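PDB 4RU1: monosaccharide ABC transporter substrate-binding protein, CUT2 family from Acidothermus cellulolyticus, which binds myo-inositol and probably serves as the solute-capturing component of an ABC-type carbohydrate transporter. Local coordinates for residues T18-I23 against N51-Y56; F143-C148 against D197-L202; T174-N179 against R187-A192. All coordinates share one frame; numbering follows the deposited sequence.

In the fold
Two domains built on mostly parallel sheets, the layout of a periplasmic binding protein, enclose myo-inositol between them. Contact 1 pairs the first strand of one domain with strand 52-58 at one edge of its sheet, whereas contacts 2 and 3 belong to the other domain; the centres of contacts 1 and 2 are about 47 Å apart, on opposite sides of the centre of the chain. Contacts 2 and 3 touch directly, because strands 145-150 and 172-177 are neighbours in one sheet: His145 NE2 lies 2.7 Å from Thr174 OG1, probably hydrogen-bonded, and the centres of the two contacts are about 13 Å apart. None of the three includes a pocket residue, but in contact 3 the Val178 side chain is about 10 Å from the ligand.

Contact 1 (T18-I23 against N51-Y56); sequences TPHLTI and NVTLKY
His20 and Thr53 meet through their polar ends, with His20 NE2 2.7 Å from Thr53 OG1 in a hydrogen bond that either group could donate. The hydroxyl lies at the edge of the imidazole, in its plane. The CD2 corner of the same ring faces the side chain of Asn51, with His20 CD2 3.3 Å from Asn51 OD1, and the amide is turned 71° from the ring. The imidazole is carried out to these partners because its CG stands anti to the backbone N (chi1 176°). Asn51 also reaches back along the incoming chain, its ND2 3.3 Å from Pro19 O and its ND2 and CB against the methyl of Thr18. With an alanine here the carboxamide is gone, which would probably leave the CD2 edge of His20 without its flanking oxygen, and Thr18 CG2 and Pro19 O without the amide packed against them.

Behind these side chains runs a parallel ladder. Leu21 N donates to Asn51 O at 3.0 Å, Thr53 N to Leu21 O at 2.7 Å, Ile23 N to Thr53 O and Lys55 N to Ile23 O, so the bonds alternate between the strands as parallel pairing requires. Leu21 CB rests 3.9 Å from Val52 CG2. Across the sheet, Lys55 CD lies 3.4 Å from Thr22 CG2, tighter than usual for two carbons.

Strand 21-27, helix 35-49 and strand 52-58 form a beta-alpha-beta unit, and Asn51, with a positive phi of 55°, takes the chain from the helix into the edge strand. The ladder thus carries two unlike faces: Leu21, Ile23, Val52 and Leu54 under helices 35-49 and 253-270, the threonines and Lys55 on the other, with the His20-Asn51-Thr53 cluster where the pairing starts.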
loop_
_atom_site.group_PDB
_atom_site.type_symbol
_atom_site.label_atom_id
_atom_site.label_comp_id
_atom_site.label_asym_id
_atom_site.label_seq_id
_atom_site.Cartn_x
_atom_site.Cartn_y
_atom_site.Cartn_z
ATOM N N THR A 18 29.670 15.056 -4.943
ATOM C CA THR A 18 28.784 14.144 -5.669
ATOM C C THR A 18 27.691 14.945 -6.412
ATOM O O THR A 18 27.457 16.118 -6.089
ATOM C CB THR A 18 28.251 13.093 -4.672
ATOM O OG1 THR A 18 27.925 11.883 -5.355
ATOM C CG2 THR A 18 27.047 13.626 -3.908
ATOM N N PRO A 19 27.041 14.347 -7.441
ATOM C CA PRO A 19 26.041 15.180 -8.088
ATOM C C PRO A 19 24.784 15.349 -7.207
ATOM O O PRO A 19 24.443 14.484 -6.416
ATOM C CB PRO A 19 25.740 14.435 -9.391
ATOM C CG PRO A 19 26.161 13.016 -9.160
ATOM C CD PRO A 19 26.992 12.950 -7.912
ATOM N N HIS A 20 24.152 16.505 -7.300
ATOM C CA HIS A 20 22.986 16.748 -6.491
ATOM C C HIS A 20 21.777 16.541 -7.384
ATOM O O HIS A 20 21.724 17.051 -8.501
ATOM C CB HIS A 20 22.964 18.124 -5.846
ATOM C CG HIS A 20 21.708 18.360 -5.101
ATOM N ND1 HIS A 20 20.656 19.019 -5.686
ATOM C CD2 HIS A 20 21.287 17.971 -3.879
ATOM C CE1 HIS A 20 19.636 19.012 -4.856
ATOM N NE2 HIS A 20 20.001 18.425 -3.738
ATOM N N LEU A 21 20.824 15.744 -6.903
ATOM C CA LEU A 21 19.635 15.392 -7.650
ATOM C C LEU A 21 18.365 15.862 -6.949
ATOM O O LEU A 21 18.311 15.934 -5.720
ATOM C CB LEU A 21 19.541 13.870 -7.714
ATOM C CG LEU A 21 20.729 13.220 -8.362
ATOM C CD1 LEU A 21 20.497 11.762 -8.511
ATOM C CD2 LEU A 21 21.030 13.830 -9.725
ATOM N N THR A 22 17.370 16.223 -7.772
ATOM C CA THR A 22 16.057 16.559 -7.277
ATOM C C THR A 22 15.069 15.518 -7.780
ATOM O O THR A 22 14.953 15.276 -9.053
ATOM C CB THR A 22 15.558 17.956 -7.732
ATOM O OG1 THR A 22 16.404 18.961 -7.178
ATOM C CG2 THR A 22 14.065 18.193 -7.229
ATOM N N ILE A 23 14.476 14.797 -6.824
ATOM C CA ILE A 23 13.490 13.741 -7.178
ATOM C C ILE A 23 12.117 14.092 -6.636
ATOM O O ILE A 23 11.977 14.428 -5.492
ATOM C CB ILE A 23 13.880 12.349 -6.641
ATOM C CG1 ILE A 23 15.344 12.017 -6.996
ATOM C CG2 ILE A 23 12.853 11.297 -7.096
ATOM C CD1 ILE A 23 15.684 11.864 -8.462
ATOM N N ASN A 51 22.405 12.156 -1.934
ATOM C CA ASN A 51 22.450 13.604 -2.260
ATOM C C ASN A 51 21.267 14.049 -3.121
ATOM O O ASN A 51 21.395 14.698 -4.143
ATOM C CB ASN A 51 23.789 14.023 -2.950
ATOM C CG ASN A 51 24.073 15.539 -2.803
ATOM O OD1 ASN A 51 23.402 16.262 -2.043
ATOM N ND2 ASN A 51 25.086 16.010 -3.544
ATOM N N VAL A 52 20.086 13.659 -2.659
ATOM C CA VAL A 52 18.827 13.966 -3.331
ATOM C C VAL A 52 18.042 14.946 -2.480
ATOM O O VAL A 52 17.871 14.749 -1.292
ATOM C CB VAL A 52 18.030 12.637 -3.518
ATOM C CG1 VAL A 52 16.576 12.883 -3.870
ATOM C CG2 VAL A 52 18.662 11.784 -4.594
ATOM N N THR A 53 17.483 15.953 -3.140
ATOM C CA THR A 53 16.412 16.739 -2.538
ATOM C C THR A 53 15.097 16.072 -2.968
ATOM O O THR A 53 14.826 15.973 -4.181
ATOM C CB THR A 53 16.497 18.195 -3.015
ATOM O OG1 THR A 53 17.669 18.820 -2.476
ATOM C CG2 THR A 53 15.283 18.953 -2.563
ATOM N N LEU A 54 14.325 15.619 -2.009
ATOM C CA LEU A 54 13.089 14.877 -2.211
ATOM C C LEU A 54 11.963 15.853 -2.133
ATOM O O LEU A 54 11.774 16.470 -1.068
ATOM C CB LEU A 54 12.942 13.785 -1.131
ATOM C CG LEU A 54 11.704 12.896 -1.381
ATOM C CD1 LEU A 54 11.858 12.056 -2.621
ATOM C CD2 LEU A 54 11.467 12.024 -0.157
ATOM N N LYS A 55 11.231 15.992 -3.228
ATOM C CA LYS A 55 10.024 16.787 -3.234
ATOM C C LYS A 55 8.851 15.814 -3.193
ATOM O O LYS A 55 8.599 15.077 -4.126
ATOM C CB LYS A 55 9.973 17.674 -4.484
ATOM C CG LYS A 55 11.066 18.733 -4.538
ATOM C CD LYS A 55 11.183 19.391 -5.902
ATOM C CE LYS A 55 10.381 20.677 -5.999
ATOM N NZ LYS A 55 10.219 21.182 -7.399
ATOM N N TYR A 56 8.131 15.841 -2.089
ATOM C CA TYR A 56 6.987 14.946 -1.891
ATOM C C TYR A 56 5.687 15.665 -2.097
ATOM O O TYR A 56 5.496 16.741 -1.489
ATOM C CB TYR A 56 7.011 14.294 -0.519
ATOM C CG TYR A 56 5.895 13.256 -0.274
ATOM C CD1 TYR A 56 4.666 13.674 0.125
ATOM C CD2 TYR A 56 6.061 11.927 -0.518
ATOM C CE1 TYR A 56 3.598 12.802 0.351
ATOM C CE2 TYR A 56 5.022 11.005 -0.280
ATOM C CZ TYR A 56 3.769 11.440 0.097
ATOM O OH TYR A 56 2.754 10.508 0.339
#

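Contact 2 (F143-C148 against D197-L202); sequences FKHVLC and DPSIDL
His145 and the 197-200 turn interlock where the loop after helix 183-196 leads into strand 202-205, which lies parallel to strand 145-150 in the sheet of a Rossmann-like periplasmic binding protein domain. His145 CB sits 3.2 Å from Ser199 O. From there the ring extends with CG anti to the backbone N (chi1 -177°), and His145 ND1 donates to Ser199 OG at 2.8 Å, the hydroxyl lying in the ring plane. That hydroxyl in turn donates a hydrogen bond to Asp197 OD1, which also accepts from Ser199 N in an Asx turn. At the ring edge His145 CE1 lies 3.2 Å from Asp197 OD2, while Ile200 CG1 covers one face in a CH-pi contact. At the tip, NE2 is bonded to Thr174 OG1 of the adjoining strand, so both ring nitrogens are engaged and the ring's rotation is fixed.

Asp201 clasps the start of the strand: OD2 takes Lys144 N through its syn lone pair, and OD1 takes His145 N from above the carboxylate plane. Beside it, Leu202 CB lies over a face of Phe143. His145 O takes Asp201 N and, weakly, Leu202 N, and the parallel bridge of Val146 with Leu202 is completed by Leu147 N donating to Leu202 O at 2.8 Å.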
loop_
_atom_site.group_PDB
_atom_site.type_symbol
_atom_site.label_atom_id
_atom_site.label_comp_id
_atom_site.label_asym_id
_atom_site.label_seq_id
_atom_site.Cartn_x
_atom_site.Cartn_y
_atom_site.Cartn_z
ATOM N N PHE A 143 -12.095 -20.295 8.402
ATOM C CA PHE A 143 -13.140 -19.241 8.251
ATOM C C PHE A 143 -14.066 -19.569 7.125
ATOM O O PHE A 143 -13.639 -20.176 6.111
ATOM C CB PHE A 143 -12.433 -17.866 8.048
ATOM C CG PHE A 143 -11.608 -17.451 9.252
ATOM C CD1 PHE A 143 -12.263 -17.101 10.424
ATOM C CD2 PHE A 143 -10.220 -17.413 9.259
ATOM C CE1 PHE A 143 -11.578 -16.674 11.559
ATOM C CE2 PHE A 143 -9.531 -17.009 10.386
ATOM C CZ PHE A 143 -10.195 -16.656 11.564
ATOM N N LYS A 144 -15.320 -19.170 7.281
ATOM C CA LYS A 144 -16.390 -19.489 6.328
ATOM C C LYS A 144 -17.005 -18.291 5.595
ATOM O O LYS A 144 -17.702 -18.510 4.648
ATOM C CB LYS A 144 -17.567 -20.179 7.065
ATOM C CG LYS A 144 -17.249 -21.427 7.922
ATOM C CD LYS A 144 -16.649 -22.585 7.120
ATOM C CE LYS A 144 -16.233 -23.741 8.044
ATOM N NZ LYS A 144 -14.968 -24.391 7.591
ATOM N N HIS A 145 -16.906 -17.076 6.159
ATOM C CA HIS A 145 -17.531 -15.904 5.594
ATOM C C HIS A 145 -16.663 -14.672 5.859
ATOM O O HIS A 145 -16.653 -14.102 6.934
ATOM C CB HIS A 145 -18.960 -15.712 6.097
ATOM C CG HIS A 145 -19.640 -14.538 5.467
ATOM N ND1 HIS A 145 -20.920 -14.138 5.765
ATOM C CD2 HIS A 145 -19.214 -13.703 4.481
ATOM C CE1 HIS A 145 -21.230 -13.076 5.040
ATOM N NE2 HIS A 145 -20.198 -12.775 4.272
ATOM N N VAL A 146 -15.912 -14.280 4.814
ATOM C CA VAL A 146 -15.036 -13.111 4.959
ATOM C C VAL A 146 -15.671 -11.797 4.472
ATOM O O VAL A 146 -16.420 -11.791 3.491
ATOM C CB VAL A 146 -13.721 -13.332 4.188
ATOM C CG1 VAL A 146 -13.944 -13.460 2.699
ATOM C CG2 VAL A 146 -12.697 -12.214 4.484
ATOM N N LEU A 147 -15.431 -10.713 5.227
ATOM C CA LEU A 147 -15.746 -9.338 4.838
ATOM C C LEU A 147 -14.469 -8.639 4.531
ATOM O O LEU A 147 -13.586 -8.481 5.424
ATOM C CB LEU A 147 -16.416 -8.667 6.025
ATOM C CG LEU A 147 -16.801 -7.239 5.790
ATOM C CD1 LEU A 147 -17.876 -7.135 4.737
ATOM C CD2 LEU A 147 -17.295 -6.581 7.082
ATOM N N CYS A 148 -14.326 -8.197 3.287
ATOM C CA CYS A 148 -13.144 -7.414 2.888
ATOM C C CYS A 148 -13.537 -5.946 2.906
ATOM O O CYS A 148 -14.538 -5.578 2.284
ATOM C CB CYS A 148 -12.742 -7.762 1.487
ATOM S SG CYS A 148 -11.851 -9.314 1.417
ATOM N N ASP A 197 -25.140 -9.159 9.914
ATOM C CA ASP A 197 -24.860 -10.502 9.452
ATOM C C ASP A 197 -23.846 -11.216 10.375
ATOM O O ASP A 197 -22.584 -11.201 10.155
ATOM C CB ASP A 197 -24.298 -10.491 8.035
ATOM C CG ASP A 197 -24.283 -11.853 7.419
ATOM O OD1 ASP A 197 -24.520 -12.854 8.128
ATOM O OD2 ASP A 197 -23.974 -11.936 6.224
ATOM N N PRO A 198 -24.347 -11.923 11.367
ATOM C CA PRO A 198 -23.469 -12.571 12.313
ATOM C C PRO A 198 -22.685 -13.764 11.747
ATOM O O PRO A 198 -21.720 -14.246 12.398
ATOM C CB PRO A 198 -24.428 -13.051 13.421
ATOM C CG PRO A 198 -25.646 -12.228 13.291
ATOM C CD PRO A 198 -25.723 -11.727 11.872
ATOM N N SER A 199 -23.048 -14.191 10.523
ATOM C CA SER A 199 -22.258 -15.196 9.865
ATOM C C SER A 199 -20.852 -14.731 9.482
ATOM O O SER A 199 -19.990 -15.585 9.163
ATOM C CB SER A 199 -23.023 -15.788 8.661
ATOM O OG SER A 199 -22.990 -14.942 7.517
ATOM N N ILE A 200 -20.646 -13.416 9.374
ATOM C CA ILE A 200 -19.305 -12.968 9.113
ATOM C C ILE A 200 -18.389 -13.347 10.253
ATOM O O ILE A 200 -18.602 -12.974 11.397
ATOM C CB ILE A 200 -19.231 -11.440 8.827
ATOM C CG1 ILE A 200 -20.127 -11.044 7.647
ATOM C CG2 ILE A 200 -17.783 -11.005 8.686
ATOM C CD1 ILE A 200 -20.449 -9.589 7.493
ATOM N N ASP A 201 -17.347 -14.113 9.915
ATOM C CA ASP A 201 -16.423 -14.610 10.887
ATOM C C ASP A 201 -14.989 -14.117 10.726
ATOM O O ASP A 201 -14.160 -14.375 11.568
ATOM C CB ASP A 201 -16.467 -16.161 11.001
ATOM C CG ASP A 201 -16.080 -16.881 9.770
ATOM O OD1 ASP A 201 -15.849 -16.294 8.711
ATOM O OD2 ASP A 201 -15.985 -18.134 9.879
ATOM N N LEU A 202 -14.663 -13.473 9.595
ATOM C CA LEU A 202 -13.322 -12.838 9.441
ATOM C C LEU A 202 -13.565 -11.491 8.697
ATOM O O LEU A 202 -14.268 -11.473 7.650
ATOM C CB LEU A 202 -12.373 -13.723 8.631
ATOM C CG LEU A 202 -10.988 -13.165 8.399
ATOM C CD1 LEU A 202 -10.221 -13.001 9.724
ATOM C CD2 LEU A 202 -10.217 -14.037 7.406
#

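Contact 3 (T174-N179 against R187-A192); sequences TKLYVN and RTTIAA
Leu176 and Val178 present their methyl groups to Thr189 and Ile190, laying helix 183-196 against the end of strand 172-177 and the residue that follows. These two elements open a beta-alpha-beta crossover of the periplasmic binding protein domain, whose next strand, 202-205, lies beyond strand 145-150 in the sheet. The short helical segment runs at 156° to the strand, with their axes 9.9 Å apart.

Arg187 begins the segment on the side turned from the strand, where its guanidinium forms a salt bridge with Asp220. Two residues on, Thr189 divides its branches between two roles. Its CG2, anti to the backbone N with OG1 at chi1 -66°, sits between Leu176 of the strand and Val178 just after it, 4.0 Å from Leu176 CD1 and 3.9 Å from Val178 CG1. Its OG1 turns back within the helix to bond to Ser185 O, so its methyl is what faces Leu176 and Val178. Ile190 follows, with its CG1 in contact with both Leu176 and Val178 and its side chain also reaching Ala214 and Ala217 of helix 208-220; it thereby touches both the strand and a second helix. Ala191 continues that helix-helix contact at Ala217, its N bonded to Arg187 O. No hydrogen bond joins the two segments, and at the buried Ile190, Leu176 CD2 lies 4.2 Å from Ile190 CG1.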
loop_
_atom_site.group_PDB
_atom_site.type_symbol
_atom_site.label_atom_id
_atom_site.label_comp_id
_atom_site.label_asym_id
_atom_site.label_seq_id
_atom_site.Cartn_x
_atom_site.Cartn_y
_atom_site.Cartn_z
ATOM N N THR A 174 -17.909 -11.118 1.010
ATOM C CA THR A 174 -18.628 -9.873 1.009
ATOM C C THR A 174 -17.644 -8.708 1.029
ATOM O O THR A 174 -16.671 -8.754 1.788
ATOM C CB THR A 174 -19.518 -9.774 2.285
ATOM O OG1 THR A 174 -20.416 -10.875 2.320
ATOM C CG2 THR A 174 -20.368 -8.530 2.233
ATOM N N LYS A 175 -17.867 -7.670 0.200
ATOM C CA LYS A 175 -17.060 -6.488 0.166
ATOM C C LYS A 175 -17.852 -5.385 0.840
ATOM O O LYS A 175 -19.082 -5.228 0.567
ATOM C CB LYS A 175 -16.744 -6.082 -1.293
ATOM C CG LYS A 175 -15.396 -6.472 -1.818
ATOM C CD LYS A 175 -14.898 -5.457 -2.846
ATOM C CE LYS A 175 -15.606 -5.599 -4.141
ATOM N NZ LYS A 175 -14.861 -4.851 -5.184
ATOM N N LEU A 176 -17.143 -4.501 1.540
ATOM C CA LEU A 176 -17.720 -3.321 2.139
ATOM C C LEU A 176 -16.788 -2.123 1.919
ATOM O O LEU A 176 -15.606 -2.160 2.343
ATOM C CB LEU A 176 -17.872 -3.508 3.597
ATOM C CG LEU A 176 -18.298 -2.293 4.427
ATOM C CD1 LEU A 176 -19.718 -1.828 4.092
ATOM C CD2 LEU A 176 -18.228 -2.554 5.909
ATOM N N TYR A 177 -17.298 -1.074 1.304
ATOM C CA TYR A 177 -16.619 0.151 1.134
ATOM C C TYR A 177 -16.930 1.078 2.316
ATOM O O TYR A 177 -18.063 1.242 2.724
ATOM C CB TYR A 177 -17.009 0.866 -0.187
ATOM C CG TYR A 177 -16.474 0.142 -1.438
ATOM C CD1 TYR A 177 -15.143 0.283 -1.873
ATOM C CD2 TYR A 177 -17.232 -0.830 -2.062
ATOM C CE1 TYR A 177 -14.689 -0.389 -2.978
ATOM C CE2 TYR A 177 -16.771 -1.553 -3.158
ATOM C CZ TYR A 177 -15.483 -1.362 -3.594
ATOM O OH TYR A 177 -14.960 -2.056 -4.688
ATOM N N VAL A 178 -15.880 1.744 2.801
ATOM C CA VAL A 178 -15.994 2.729 3.899
ATOM C C VAL A 178 -15.210 3.910 3.509
ATOM O O VAL A 178 -14.316 3.847 2.650
ATOM C CB VAL A 178 -15.425 2.101 5.233
ATOM C CG1 VAL A 178 -16.158 0.846 5.700
ATOM C CG2 VAL A 178 -13.936 1.796 5.192
ATOM N N ASN A 179 -15.502 5.037 4.156
ATOM C CA ASN A 179 -14.817 6.284 3.854
ATOM C C ASN A 179 -13.627 6.409 4.769
ATOM O O ASN A 179 -13.786 6.900 5.914
ATOM C CB ASN A 179 -15.741 7.481 4.084
ATOM C CG ASN A 179 -15.074 8.811 3.768
ATOM O OD1 ASN A 179 -13.916 8.882 3.389
ATOM N ND2 ASN A 179 -15.831 9.866 3.965
ATOM N N ARG A 187 -15.808 3.030 11.643
ATOM C CA ARG A 187 -16.135 2.235 12.794
ATOM C C ARG A 187 -17.636 1.806 12.912
ATOM O O ARG A 187 -17.938 0.622 13.091
ATOM C CB ARG A 187 -15.738 2.937 14.075
ATOM C CG ARG A 187 -15.815 2.093 15.295
ATOM C CD ARG A 187 -15.309 2.849 16.534
ATOM N NE ARG A 187 -15.703 2.251 17.790
ATOM C CZ ARG A 187 -15.078 2.423 18.967
ATOM N NH1 ARG A 187 -13.956 3.156 19.101
ATOM N NH2 ARG A 187 -15.623 1.879 20.041
ATOM N N THR A 188 -18.522 2.775 12.779
ATOM C CA THR A 188 -19.943 2.459 12.862
ATOM C C THR A 188 -20.443 1.634 11.681
ATOM O O THR A 188 -21.268 0.767 11.892
ATOM C CB THR A 188 -20.761 3.736 13.025
ATOM O OG1 THR A 188 -20.494 4.616 11.948
ATOM C CG2 THR A 188 -20.457 4.433 14.393
ATOM N N THR A 189 -19.852 1.827 10.517
ATOM C CA THR A 189 -20.287 1.128 9.317
ATOM C C THR A 189 -19.856 -0.306 9.486
ATOM O O THR A 189 -20.565 -1.213 9.072
ATOM C CB THR A 189 -19.695 1.799 8.088
ATOM O OG1 THR A 189 -20.255 3.119 7.947
ATOM C CG2 THR A 189 -19.949 1.073 6.780
ATOM N N ILE A 190 -18.618 -0.548 9.900
ATOM C CA ILE A 190 -18.216 -1.944 10.094
ATOM C C ILE A 190 -19.061 -2.603 11.167
ATOM O O ILE A 190 -19.421 -3.764 11.036
ATOM C CB ILE A 190 -16.704 -2.093 10.426
ATOM C CG1 ILE A 190 -15.878 -1.602 9.248
ATOM C CG2 ILE A 190 -16.290 -3.532 10.774
ATOM C CD1 ILE A 190 -14.372 -1.419 9.545
ATOM N N ALA A 191 -19.283 -1.937 12.300
ATOM C CA ALA A 191 -20.077 -2.595 13.356
ATOM C C ALA A 191 -21.483 -2.965 12.900
ATOM O O ALA A 191 -21.964 -4.037 13.242
ATOM C CB ALA A 191 -20.223 -1.629 14.518
ATOM N N ALA A 192 -22.112 -2.078 12.165
ATOM C CA ALA A 192 -23.459 -2.298 11.620
ATOM C C ALA A 192 -23.488 -3.524 10.700
ATOM O O ALA A 192 -24.348 -4.380 10.830
ATOM C CB ALA A 192 -23.961 -1.023 10.943
#